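Local coordinates for protein TssK C (Escherichia coli, PDB 5M2Y) that serves as a baseplate protein of the type VI secretion system, its C-terminal domain likely contributing to binding of the membrane complex, at residues S68-R73 and T97-A102. Sequence-based numbering, arbitrary orientation.
Sequences SGVIIR and TDAARA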
loop_
_atom_site.group_PDB
_atom_site.type_symbol
_atom_site.label_atom_id
_atom_site.label_comp_id
_atom_site.label_asym_id
_atom_site.label_seq_id
_atom_site.Cartn_x
_atom_site.Cartn_y
_atom_site.Cartn_z
ATOM N N SER A 68 10.285 0.959 -8.027
ATOM C CA SER A 68 11.115 -0.113 -7.494
ATOM C C SER A 68 11.444 0.187 -6.019
ATOM O O SER A 68 11.270 1.314 -5.559
ATOM C CB SER A 68 12.382 -0.283 -8.327
ATOM O OG SER A 68 13.237 0.831 -8.195
ATOM N N GLY A 69 11.873 -0.845 -5.299
ATOM C CA GLY A 69 12.228 -0.739 -3.888
ATOM C C GLY A 69 11.059 -0.860 -2.929
ATOM O O GLY A 69 11.144 -0.409 -1.783
ATOM N N VAL A 70 9.951 -1.461 -3.402
ATOM C CA VAL A 70 8.767 -1.689 -2.593
ATOM C C VAL A 70 8.636 -3.199 -2.415
ATOM O O VAL A 70 8.457 -3.918 -3.395
ATOM C CB VAL A 70 7.499 -1.055 -3.204
ATOM C CG1 VAL A 70 6.284 -1.268 -2.308
ATOM C CG2 VAL A 70 7.708 0.424 -3.483
ATOM N N ILE A 71 8.804 -3.677 -1.174
ATOM C CA ILE A 71 8.669 -5.092 -0.874
ATOM C C ILE A 71 7.447 -5.216 0.008
ATOM O O ILE A 71 7.385 -4.602 1.063
ATOM C CB ILE A 71 9.922 -5.718 -0.214
ATOM C CG1 ILE A 71 11.164 -5.519 -1.079
ATOM C CG2 ILE A 71 9.699 -7.215 0.051
ATOM C CD1 ILE A 71 12.500 -5.753 -0.339
ATOM N N ILE A 72 6.468 -5.983 -0.452
ATOM C CA ILE A 72 5.237 -6.214 0.287
ATOM C C ILE A 72 5.452 -7.472 1.111
ATOM O O ILE A 72 5.738 -8.525 0.561
ATOM C CB ILE A 72 4.022 -6.287 -0.672
ATOM C CG1 ILE A 72 3.822 -4.924 -1.381
ATOM C CG2 ILE A 72 2.760 -6.708 0.082
ATOM C CD1 ILE A 72 2.811 -4.927 -2.537
ATOM N N ARG A 73 5.364 -7.343 2.434
ATOM C CA ARG A 73 5.569 -8.494 3.311
ATOM C C ARG A 73 4.320 -8.818 4.110
ATOM O O ARG A 73 3.786 -7.929 4.777
ATOM C CB ARG A 73 6.723 -8.254 4.288
ATOM C CG ARG A 73 8.023 -7.847 3.653
ATOM C CD ARG A 73 9.173 -8.006 4.623
ATOM N NE ARG A 73 10.413 -7.436 4.096
ATOM C CZ ARG A 73 11.281 -8.119 3.365
ATOM N NH1 ARG A 73 11.080 -9.391 3.082
ATOM N NH2 ARG A 73 12.379 -7.512 2.924
ATOM N N THR A 97 15.047 3.598 0.693
ATOM C CA THR A 97 15.207 5.028 0.936
ATOM C C THR A 97 14.613 5.828 -0.230
ATOM O O THR A 97 13.828 6.743 0.009
ATOM C CB THR A 97 16.686 5.354 1.193
ATOM O OG1 THR A 97 17.131 4.578 2.307
ATOM C CG2 THR A 97 16.924 6.841 1.442
ATOM N N ASP A 98 14.949 5.435 -1.473
ATOM C CA ASP A 98 14.480 6.084 -2.696
ATOM C C ASP A 98 12.976 5.981 -2.892
ATOM O O ASP A 98 12.360 6.971 -3.287
ATOM C CB ASP A 98 15.231 5.553 -3.930
ATOM C CG ASP A 98 16.692 5.960 -4.012
ATOM O OD1 ASP A 98 17.127 6.801 -3.192
ATOM O OD2 ASP A 98 17.391 5.450 -4.903
ATOM N N ALA A 99 12.385 4.803 -2.605
ATOM C CA ALA A 99 10.944 4.584 -2.759
ATOM C C ALA A 99 10.115 5.477 -1.848
ATOM O O ALA A 99 9.199 6.131 -2.325
ATOM C CB ALA A 99 10.599 3.129 -2.511
ATOM N N ALA A 100 10.458 5.517 -0.550
ATOM C CA ALA A 100 9.795 6.333 0.465
ATOM C C ALA A 100 9.873 7.813 0.100
ATOM O O ALA A 100 8.853 8.497 0.114
ATOM C CB ALA A 100 10.448 6.097 1.813
ATOM N N ARG A 101 11.069 8.280 -0.281
ATOM C CA ARG A 101 11.303 9.653 -0.693
ATOM C C ARG A 101 10.477 10.001 -1.933
ATOM O O ARG A 101 9.844 11.045 -1.939
ATOM C CB ARG A 101 12.813 9.889 -0.947
ATOM C CG ARG A 101 13.187 11.320 -1.349
ATOM C CD ARG A 101 14.687 11.492 -1.519
ATOM N N ALA A 102 10.457 9.117 -2.960
ATOM C CA ALA A 102 9.712 9.333 -4.207
ATOM C C ALA A 102 8.223 9.537 -3.965
ATOM O O ALA A 102 7.650 10.439 -4.554
ATOM C CB ALA A 102 9.938 8.178 -5.180
#
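G69 and A99 bring the two backbones nearest, their CA atoms 5.6 Å apart, where the first turn of helix 97-106, which follows strand 89-95, packs on the loop leading into strand 70-75. That strand is the outermost one, within this chain, of the antiparallel sheet of the C-terminal domain of TssK. From there the chains diverge: V70 to R73 run on along the sheet edge, while the helix winds on, with R101 N bonded to T97 O and A102 N to D98 O. G69 bends the entry with a positive phi of 85°, and its backbone pairs with S96, just ahead of the helix. A99 N donates to S96 OG, so one residue is tied to both sides of the contact.

On the helix side a single methyl does the touching. A99 CB points at the loop and meets two successive carbonyls, S68 O at 3.6 Å and G69 O at 3.7 Å. V70 adds an apolar touch, with CG2 lying 4.1 Å from A99 CB. Its CG1 is anti to the backbone N (chi1 -178°), which sets CG2 beside that N and anti to the carbonyl carbon, on the side where the methyl of A99 sits. L67 also packs on A99, and V70 rests on L95 of the neighbouring strand.

Across the two segments the chemistry is thus van der Waals contact of one buried methyl with carbonyl oxygens and a valine branch, only 91 Å² in all. So small an interface contributes little directional chemistry of its own; the link through S96 and the preceding strand 89-95 probably does more to set the start of the helix.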